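Local coordinates for protein ADP-ribose pyrophosphatase MutT (Rickettsia felis, PDB 4KYX) that is a Nudix-family hydrolase that probably uses magnesium to cleave pyrophosphate bonds in nucleotide substrates, possibly oxidised deoxyguanosine triphosphate or ADP-ribose, at residues 12-17 and 89-94; 18-23 and 93-98; 68-73 and 100-105. All blocks are in the same frame, centred on the assembly; numbering follows the deposited sequence.

Interaction 1. Residues 12-17 and 89-94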
loop_
_atom_site.group_PDB
_atom_site.type_symbol
_atom_site.label_atom_id
_atom_site.label_comp_id
_atom_site.label_asym_id
_atom_site.label_seq_id
_atom_site.Cartn_x
_atom_site.Cartn_y
_atom_site.Cartn_z
ATOM N N HIS A 12 -12.801 8.065 -2.309
ATOM C CA HIS A 12 -11.391 7.897 -1.983
ATOM C C HIS A 12 -10.857 6.465 -2.279
ATOM O O HIS A 12 -11.555 5.467 -2.070
ATOM C CB HIS A 12 -11.193 8.192 -0.491
ATOM C CG HIS A 12 -11.534 9.599 -0.102
ATOM N ND1 HIS A 12 -12.085 9.923 1.118
ATOM C CD2 HIS A 12 -11.403 10.767 -0.778
ATOM C CE1 HIS A 12 -12.257 11.230 1.189
ATOM N NE2 HIS A 12 -11.846 11.769 0.051
ATOM N N PRO A 13 -9.588 6.367 -2.714
ATOM C CA PRO A 13 -8.893 5.083 -2.750
ATOM C C PRO A 13 -8.971 4.338 -1.394
ATOM O O PRO A 13 -8.825 4.950 -0.335
ATOM C CB PRO A 13 -7.438 5.504 -3.059
ATOM C CG PRO A 13 -7.574 6.784 -3.779
ATOM C CD PRO A 13 -8.695 7.485 -3.094
ATOM N N ARG A 14 -9.188 3.036 -1.450
ATOM C CA ARG A 14 -9.307 2.237 -0.239
ATOM C C ARG A 14 -8.181 1.250 -0.080
ATOM O O ARG A 14 -7.601 0.844 -1.040
ATOM C CB ARG A 14 -10.635 1.504 -0.298
ATOM C CG ARG A 14 -11.849 2.411 -0.394
ATOM C CD ARG A 14 -12.376 2.883 0.969
ATOM N NE ARG A 14 -12.106 1.984 2.108
ATOM C CZ ARG A 14 -12.944 1.123 2.681
ATOM N NH1 ARG A 14 -14.188 0.911 2.230
ATOM N NH2 ARG A 14 -12.509 0.435 3.731
ATOM N N ILE A 15 -7.925 0.772 1.133
ATOM C CA ILE A 15 -6.855 -0.134 1.326
ATOM C C ILE A 15 -7.425 -1.527 1.614
ATOM O O ILE A 15 -8.207 -1.716 2.535
ATOM C CB ILE A 15 -5.942 0.287 2.476
ATOM C CG1 ILE A 15 -5.290 1.644 2.159
ATOM C CG2 ILE A 15 -4.946 -0.828 2.738
ATOM C CD1 ILE A 15 -5.084 2.581 3.327
ATOM N N GLY A 16 -6.965 -2.480 0.829
ATOM C CA GLY A 16 -7.376 -3.871 0.916
ATOM C C GLY A 16 -6.172 -4.677 1.367
ATOM O O GLY A 16 -5.026 -4.377 1.033
ATOM N N ILE A 17 -6.412 -5.756 2.089
ATOM C CA ILE A 17 -5.373 -6.673 2.479
ATOM C C ILE A 17 -5.689 -7.994 1.755
ATOM O O ILE A 17 -6.800 -8.525 1.905
ATOM C CB ILE A 17 -5.381 -6.869 4.029
ATOM C CG1 ILE A 17 -5.029 -5.602 4.824
ATOM C CG2 ILE A 17 -4.577 -8.097 4.428
ATOM C CD1 ILE A 17 -3.819 -4.842 4.418
ATOM N N LYS A 89 -14.435 1.740 -8.188
ATOM C CA LYS A 89 -13.720 1.573 -6.938
ATOM C C LYS A 89 -12.223 1.642 -7.256
ATOM O O LYS A 89 -11.796 1.307 -8.347
ATOM C CB LYS A 89 -14.083 0.227 -6.329
ATOM N N HIS A 90 -11.441 2.204 -6.352
ATOM C CA HIS A 90 -10.000 2.247 -6.504
ATOM C C HIS A 90 -9.429 1.630 -5.200
ATOM O O HIS A 90 -9.695 2.150 -4.120
ATOM C CB HIS A 90 -9.601 3.714 -6.642
ATOM C CG HIS A 90 -8.126 3.949 -6.762
ATOM N ND1 HIS A 90 -7.616 5.149 -7.189
ATOM C CD2 HIS A 90 -7.054 3.148 -6.537
ATOM C CE1 HIS A 90 -6.300 5.095 -7.213
ATOM N NE2 HIS A 90 -5.929 3.902 -6.809
ATOM N N TYR A 91 -8.657 0.552 -5.321
ATOM C CA TYR A 91 -8.060 -0.132 -4.197
ATOM C C TYR A 91 -6.576 -0.214 -4.303
ATOM O O TYR A 91 -6.029 -0.536 -5.352
ATOM C CB TYR A 91 -8.557 -1.573 -4.127
ATOM C CG TYR A 91 -9.874 -1.647 -3.509
ATOM C CD1 TYR A 91 -10.000 -1.713 -2.141
ATOM C CD2 TYR A 91 -11.036 -1.654 -4.294
ATOM C CE1 TYR A 91 -11.247 -1.795 -1.548
ATOM C CE2 TYR A 91 -12.295 -1.716 -3.703
ATOM C CZ TYR A 91 -12.386 -1.778 -2.331
ATOM O OH TYR A 91 -13.612 -1.863 -1.720
ATOM N N VAL A 92 -5.914 0.081 -3.199
ATOM C CA VAL A 92 -4.533 -0.270 -3.045
ATOM C C VAL A 92 -4.543 -1.559 -2.251
ATOM O O VAL A 92 -5.022 -1.590 -1.107
ATOM C CB VAL A 92 -3.740 0.867 -2.373
ATOM C CG1 VAL A 92 -2.357 0.416 -1.966
ATOM C CG2 VAL A 92 -3.638 2.067 -3.330
ATOM N N SER A 93 -4.068 -2.652 -2.855
ATOM C CA SER A 93 -4.029 -3.930 -2.154
ATOM C C SER A 93 -2.643 -4.193 -1.577
ATOM O O SER A 93 -1.635 -4.059 -2.263
ATOM C CB SER A 93 -4.393 -5.074 -3.070
ATOM O OG SER A 93 -5.732 -4.922 -3.566
ATOM N N ILE A 94 -2.605 -4.623 -0.338
ATOM C CA ILE A 94 -1.394 -5.073 0.307
ATOM C C ILE A 94 -1.477 -6.564 0.435
ATOM O O ILE A 94 -2.421 -7.082 1.038
ATOM C CB ILE A 94 -1.309 -4.504 1.723
ATOM C CG1 ILE A 94 -1.464 -2.992 1.669
ATOM C CG2 ILE A 94 -0.032 -4.959 2.412
ATOM C CD1 ILE A 94 -0.383 -2.278 0.976
HETATM O O HOH W 1 -12.679 3.913 -4.296
#
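Pro13 lies over one face of the His90 imidazole: its CG sits 4.1 Å from the ring centroid, 23° off the normal, in a CH-pi contact displaced toward the ND1 side of the rim. The Tyr91 ring takes Gly16 N at its edge, near the ring plane, while Arg14 CB approaches it obliquely, 3.6 Å from Tyr91 CE1. Both rings belong to the parallel pairing of strands 14-22 and 89-99 in the mixed sheet of the Nudix fold. Backbone bonds alternate along it: Arg14 N to His90 O, Val92 N to Arg14 O, Gly16 N to Val92 O and Ile94 N to Gly16 O, the third almost straight at 174°. Having CG anti to the backbone N (chi1 178°) sets the His90 ring with one face toward Pro13 CG. Both ring nitrogens are engaged: NE2 bonds Asn81 OD1 on the neighbouring strand and ND1 meets Gly52 N of the second subunit, which fixes the rotation of the imidazole and ties this end of the sheet to the dimer. Tyr91 OH instead bonds His48 NE2 on strand 45-48, on the sheet face shared with Arg14 and Ser93. The other face bears Ile15, Val92, Ile17 and Ile94; helix 55-67 packs on Ile17 and Ile94. There Ile17 CD1 reaches across to Ile94 CB at 3.7 Å. Beside Pro13, a water 2.9 Å from both His12 O and His90 N bridges the two segments, accepting the His90 N-H.

Interaction 2. Residues 18-23 and 93-98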
loop_
_atom_site.group_PDB
_atom_site.type_symbol
_atom_site.label_atom_id
_atom_site.label_comp_id
_atom_site.label_asym_id
_atom_site.label_seq_id
_atom_site.Cartn_x
_atom_site.Cartn_y
_atom_site.Cartn_z
ATOM N N GLY A 18 -4.727 -8.569 1.041
ATOM C CA GLY A 18 -4.893 -9.933 0.550
ATOM C C GLY A 18 -3.887 -10.851 1.185
ATOM O O GLY A 18 -2.735 -10.520 1.372
ATOM N N ILE A 19 -4.338 -12.057 1.500
ATOM C CA ILE A 19 -3.465 -13.059 2.076
ATOM C C ILE A 19 -3.289 -14.311 1.216
ATOM O O ILE A 19 -4.269 -14.978 0.866
ATOM C CB ILE A 19 -3.983 -13.501 3.438
ATOM C CG1 ILE A 19 -4.281 -12.237 4.276
ATOM C CG2 ILE A 19 -2.907 -14.359 4.100
ATOM C CD1 ILE A 19 -5.736 -11.780 4.238
ATOM N N LEU A 20 -2.054 -14.598 0.833
ATOM C CA LEU A 20 -1.729 -15.877 0.246
ATOM C C LEU A 20 -1.478 -16.861 1.395
ATOM O O LEU A 20 -0.431 -16.876 2.000
ATOM C CB LEU A 20 -0.539 -15.826 -0.676
ATOM C CG LEU A 20 -0.496 -14.689 -1.692
ATOM C CD1 LEU A 20 0.649 -14.909 -2.685
ATOM C CD2 LEU A 20 -1.824 -14.658 -2.418
ATOM N N ILE A 21 -2.461 -17.737 1.613
ATOM C CA ILE A 21 -2.426 -18.715 2.677
ATOM C C ILE A 21 -1.907 -19.999 2.071
ATOM O O ILE A 21 -2.462 -20.499 1.051
ATOM C CB ILE A 21 -3.815 -19.059 3.224
ATOM C CG1 ILE A 21 -4.568 -17.822 3.673
ATOM C CG2 ILE A 21 -3.686 -20.037 4.385
ATOM C CD1 ILE A 21 -6.052 -18.072 3.756
ATOM N N PHE A 22 -0.839 -20.506 2.683
ATOM C CA PHE A 22 -0.185 -21.735 2.241
ATOM C C PHE A 22 -0.444 -22.892 3.165
ATOM O O PHE A 22 -0.564 -22.728 4.376
ATOM C CB PHE A 22 1.314 -21.565 2.138
ATOM C CG PHE A 22 1.763 -20.745 0.982
ATOM C CD1 PHE A 22 1.580 -19.382 0.949
ATOM C CD2 PHE A 22 2.420 -21.338 -0.082
ATOM C CE1 PHE A 22 2.006 -18.633 -0.131
ATOM C CE2 PHE A 22 2.866 -20.583 -1.152
ATOM C CZ PHE A 22 2.660 -19.232 -1.183
ATOM N N ASN A 23 -0.527 -24.087 2.590
ATOM C CA ASN A 23 -0.657 -25.333 3.375
ATOM C C ASN A 23 0.702 -26.032 3.492
ATOM O O ASN A 23 1.687 -25.515 3.022
ATOM C CB ASN A 23 -1.783 -26.257 2.813
ATOM C CG ASN A 23 -1.474 -26.868 1.444
ATOM O OD1 ASN A 23 -0.364 -26.804 0.895
ATOM N ND2 ASN A 23 -2.502 -27.440 0.864
ATOM N N SER A 93 -4.068 -2.652 -2.855
ATOM C CA SER A 93 -4.029 -3.930 -2.154
ATOM C C SER A 93 -2.643 -4.193 -1.577
ATOM O O SER A 93 -1.635 -4.059 -2.263
ATOM C CB SER A 93 -4.393 -5.074 -3.070
ATOM O OG SER A 93 -5.732 -4.922 -3.566
ATOM N N ILE A 94 -2.605 -4.623 -0.338
ATOM C CA ILE A 94 -1.394 -5.073 0.307
ATOM C C ILE A 94 -1.477 -6.564 0.435
ATOM O O ILE A 94 -2.421 -7.082 1.038
ATOM C CB ILE A 94 -1.309 -4.504 1.723
ATOM C CG1 ILE A 94 -1.464 -2.992 1.669
ATOM C CG2 ILE A 94 -0.032 -4.959 2.412
ATOM C CD1 ILE A 94 -0.383 -2.278 0.976
ATOM N N PHE A 95 -0.526 -7.262 -0.165
ATOM C CA PHE A 95 -0.499 -8.716 -0.058
ATOM C C PHE A 95 0.509 -9.181 0.940
ATOM O O PHE A 95 1.637 -8.673 0.991
ATOM C CB PHE A 95 -0.170 -9.361 -1.385
ATOM C CG PHE A 95 -1.309 -9.307 -2.353
ATOM C CD1 PHE A 95 -2.292 -10.254 -2.327
ATOM C CD2 PHE A 95 -1.389 -8.264 -3.300
ATOM C CE1 PHE A 95 -3.363 -10.219 -3.245
ATOM C CE2 PHE A 95 -2.456 -8.239 -4.203
ATOM C CZ PHE A 95 -3.435 -9.216 -4.159
ATOM N N LEU A 96 0.091 -10.216 1.681
ATOM C CA LEU A 96 0.949 -10.899 2.596
ATOM C C LEU A 96 0.857 -12.402 2.406
ATOM O O LEU A 96 -0.063 -12.865 1.792
ATOM C CB LEU A 96 0.609 -10.559 4.029
ATOM C CG LEU A 96 0.703 -9.112 4.422
ATOM C CD1 LEU A 96 -0.652 -8.432 4.271
ATOM C CD2 LEU A 96 1.194 -9.063 5.837
ATOM N N LYS A 97 1.891 -13.106 2.787
ATOM C CA LYS A 97 1.836 -14.537 2.776
ATOM C C LYS A 97 2.047 -15.164 4.146
ATOM O O LYS A 97 2.797 -14.653 4.973
ATOM C CB LYS A 97 2.761 -15.142 1.752
ATOM C CG LYS A 97 4.216 -14.981 1.974
ATOM C CD LYS A 97 4.983 -16.152 1.331
ATOM C CE LYS A 97 6.444 -16.059 1.811
ATOM N NZ LYS A 97 7.315 -15.292 0.886
ATOM N N ALA A 98 1.378 -16.297 4.359
ATOM C CA ALA A 98 1.571 -17.017 5.595
ATOM C C ALA A 98 1.217 -18.473 5.425
ATOM O O ALA A 98 0.351 -18.830 4.607
ATOM C CB ALA A 98 0.721 -16.420 6.689
#
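Gly18 N to Ile94 O, Leu96 N to Gly18 O, Leu20 N to Leu96 O, Ala98 N to Leu20 O and Phe22 N to Ala98 O form five alternating hydrogen bonds between parallel strands, whose short axes lie 4.6 Å apart at an angle of 18°. Side chains of paired residues fall on the same face. On one face the Phe95 ring stands close against the backbone of Gly18, with Phe95 CD1 3.9 Å from Gly18 CA and 3.7 Å from Gly18 O. Farther along, Leu20 CD2 approaches Phe95 CD1 obliquely at 4.4 Å, and Leu20 CB lies 4.2 Å from Lys97 CB. Phe22 closes the row: its CE1 meets Lys97 CB at 4.0 Å, and the Lys97 chain crosses the ring obliquely, while Ala98 O sits in plane at the ring edge. Lys97 CG is placed between the backbone N and the carbonyl carbon (chi1 67°), and CD is thereby brought 4.1 Å from Phe22 CE1 before the chain leads away to its ammonium end. Phe22 also meets the His99 ring, and helix 131-137 packs on Leu20 and Phe95. The other face carries Ile19, Leu96, Ile21 and Ala98. Cross-strand side-chain contact is slight here, with Ile19 CG2 resting 4.0 Å from Leu96 O; Ile19 and Ile21 pack instead on helix 55-67. A central parallel pair in a mixed sheet, largely apolar on both faces and lying between two helices, is characteristic of the alpha/beta/alpha sandwich of the Nudix fold.

Interaction 3. Residues 68-73 and 100-105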
loop_
_atom_site.group_PDB
_atom_site.type_symbol
_atom_site.label_atom_id
_atom_site.label_comp_id
_atom_site.label_asym_id
_atom_site.label_seq_id
_atom_site.Cartn_x
_atom_site.Cartn_y
_atom_site.Cartn_z
ATOM N N ASN A 68 -11.695 -20.081 8.805
ATOM C CA ASN A 68 -11.428 -20.790 10.077
ATOM C C ASN A 68 -9.959 -21.180 10.291
ATOM O O ASN A 68 -9.648 -21.895 11.233
ATOM C CB ASN A 68 -12.315 -22.055 10.151
ATOM C CG ASN A 68 -12.611 -22.529 11.547
ATOM O OD1 ASN A 68 -12.864 -21.752 12.425
ATOM N ND2 ASN A 68 -12.628 -23.853 11.743
ATOM N N LEU A 69 -9.062 -20.691 9.444
ATOM C CA LEU A 69 -7.673 -21.058 9.494
ATOM C C LEU A 69 -6.909 -20.044 10.327
ATOM O O LEU A 69 -7.219 -18.851 10.322
ATOM C CB LEU A 69 -7.046 -21.103 8.106
ATOM C CG LEU A 69 -7.614 -22.143 7.158
ATOM C CD1 LEU A 69 -7.121 -22.036 5.727
ATOM C CD2 LEU A 69 -7.329 -23.517 7.745
ATOM N N ILE A 70 -5.913 -20.557 11.034
ATOM C CA ILE A 70 -5.041 -19.753 11.874
ATOM C C ILE A 70 -3.718 -19.657 11.155
ATOM O O ILE A 70 -3.039 -20.681 10.930
ATOM C CB ILE A 70 -4.859 -20.424 13.285
ATOM C CG1 ILE A 70 -6.164 -20.362 14.046
ATOM C CG2 ILE A 70 -3.750 -19.713 14.009
ATOM C CD1 ILE A 70 -6.141 -21.109 15.394
ATOM N N ILE A 71 -3.334 -18.426 10.792
ATOM C CA ILE A 71 -2.029 -18.221 10.190
ATOM C C ILE A 71 -1.144 -17.560 11.165
ATOM O O ILE A 71 -1.634 -16.874 12.100
ATOM C CB ILE A 71 -2.055 -17.390 8.877
ATOM C CG1 ILE A 71 -2.810 -16.091 9.082
ATOM C CG2 ILE A 71 -2.643 -18.214 7.724
ATOM C CD1 ILE A 71 -2.348 -15.009 8.150
ATOM N N GLU A 72 0.160 -17.780 10.979
ATOM C CA GLU A 72 1.156 -17.138 11.806
ATOM C C GLU A 72 2.143 -16.308 10.968
ATOM O O GLU A 72 2.402 -16.641 9.809
ATOM C CB GLU A 72 1.916 -18.167 12.666
ATOM C CG GLU A 72 2.747 -19.149 11.857
ATOM C CD GLU A 72 3.627 -20.097 12.678
ATOM O OE1 GLU A 72 3.468 -20.252 13.961
ATOM O OE2 GLU A 72 4.475 -20.739 11.993
ATOM N N ASN A 73 2.664 -15.257 11.594
ATOM C CA ASN A 73 3.784 -14.427 11.098
ATOM C C ASN A 73 3.679 -14.087 9.612
ATOM O O ASN A 73 4.570 -14.420 8.822
ATOM C CB ASN A 73 5.106 -15.117 11.383
ATOM C CG ASN A 73 5.353 -15.279 12.866
ATOM O OD1 ASN A 73 5.697 -16.348 13.319
ATOM N ND2 ASN A 73 5.146 -14.217 13.618
ATOM N N CYS A 100 -0.642 -21.582 7.129
ATOM C CA CYS A 100 -1.619 -21.925 8.158
ATOM C C CYS A 100 -1.168 -23.118 9.018
ATOM O O CYS A 100 -0.450 -23.999 8.570
ATOM C CB CYS A 100 -3.007 -22.128 7.587
ATOM S SG CYS A 100 -3.181 -23.620 6.611
ATOM N N LEU A 101 -1.653 -23.126 10.246
ATOM C CA LEU A 101 -1.282 -24.093 11.276
ATOM C C LEU A 101 -2.295 -25.227 11.442
ATOM O O LEU A 101 -2.035 -26.205 12.147
ATOM C CB LEU A 101 -1.122 -23.335 12.591
ATOM C CG LEU A 101 0.005 -22.305 12.597
ATOM C CD1 LEU A 101 0.144 -21.681 13.980
ATOM C CD2 LEU A 101 1.329 -22.941 12.163
ATOM N N ASN A 102 -3.462 -25.104 10.830
ATOM C CA ASN A 102 -4.573 -25.994 11.105
ATOM C C ASN A 102 -5.353 -26.223 9.819
ATOM O O ASN A 102 -6.560 -26.065 9.802
ATOM C CB ASN A 102 -5.484 -25.367 12.167
ATOM C CG ASN A 102 -6.132 -24.045 11.715
ATOM O OD1 ASN A 102 -5.563 -23.299 10.931
ATOM N ND2 ASN A 102 -7.322 -23.742 12.250
ATOM N N GLU A 103 -4.651 -26.574 8.745
ATOM C CA GLU A 103 -5.292 -26.640 7.434
ATOM C C GLU A 103 -6.497 -27.574 7.378
ATOM O O GLU A 103 -7.422 -27.338 6.594
ATOM C CB GLU A 103 -4.276 -27.010 6.346
ATOM C CG GLU A 103 -3.716 -28.431 6.437
ATOM C CD GLU A 103 -2.544 -28.609 5.502
ATOM O OE1 GLU A 103 -1.487 -28.014 5.812
ATOM O OE2 GLU A 103 -2.706 -29.248 4.441
ATOM N N HIS A 104 -6.529 -28.636 8.197
ATOM C CA HIS A 104 -7.678 -29.535 8.154
ATOM C C HIS A 104 -8.955 -28.974 8.741
ATOM O O HIS A 104 -10.012 -29.585 8.553
ATOM C CB HIS A 104 -7.330 -30.879 8.791
ATOM C CG HIS A 104 -6.215 -31.569 8.089
ATOM N ND1 HIS A 104 -5.205 -32.230 8.757
ATOM C CD2 HIS A 104 -5.897 -31.619 6.776
ATOM C CE1 HIS A 104 -4.346 -32.711 7.873
ATOM N NE2 HIS A 104 -4.737 -32.344 6.666
ATOM N N GLU A 105 -8.864 -27.810 9.398
ATOM C CA GLU A 105 -10.027 -27.143 9.960
ATOM C C GLU A 105 -10.627 -26.129 8.974
ATOM O O GLU A 105 -11.523 -25.394 9.336
ATOM C CB GLU A 105 -9.658 -26.430 11.266
ATOM C CG GLU A 105 -9.249 -27.429 12.332
ATOM C CD GLU A 105 -8.976 -26.860 13.675
ATOM O OE1 GLU A 105 -9.008 -27.683 14.601
ATOM O OE2 GLU A 105 -8.667 -25.685 13.838
#
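Asn102 CG stands between its backbone N and carbonyl carbon (chi1 63°), turning the amide onto the backbone of 68-70, while Asn68 CG, opposite its own N (chi1 -155°), brings the second amide to Glu105. The two side chains join the loop after helix 55-67 to the one after strand 89-99, at an edge of the Nudix fold. Asn68, with positive phi (67°), is where the chain leaves the helix. Asn102 serves both as acceptor and donor: OD1 takes Ile70 N at 2.8 Å in a nearly straight bond, from a donor tilted out of the amide plane, and ND2 reaches a lone pair of Asn68 O at 3.1 Å. ND2 also donates to Glu105 OE2, on the anti side of the carboxylate, and these three bonds hold the amide against rotation. Asn68 ND2 returns a bond to Glu105 O, at 3.1 Å and close to its own amide plane, within the short 3-10 turn of 103-105. Beneath the polar group Leu69 CD2 packs 3.4 Å from Asn102 O and 3.7 Å from Glu103 CA; Trp119 and Val63 adjoin the same leucine. Ile71 CG2 rests on Cys100 CB at 3.9 Å, on the side toward helix 55-67 and strand 14-22. At the exposed end, the Glu72 and Leu101 side chains cross at about a right angle, with Glu72 CD 3.7 Å from Leu101 CD2. Beside them Leu101 N donates to Ile70 O, at 2.9 Å.

Interactions 1 and 2 are successive parts of one parallel pairing between strands 14-22 and 89-99; they share Ser93 and Ile94 and touch where Ile17 CG2 meets Leu96 CD1. Both are buried, but interaction 1 lies at the end facing the second subunit and includes histidine, tyrosine and water contacts, whereas interaction 2 is nearer the chain's centre and its side-chain contacts are mainly apolar. Interaction 3, partly exposed, has a single backbone-to-backbone bond and relies otherwise on asparagine side chains bonded to loop backbone. It continues from interaction 2 through Ala98 packed on Ile71 and a probable Phe22 O to Cys100 N bond, but does not touch interaction 1.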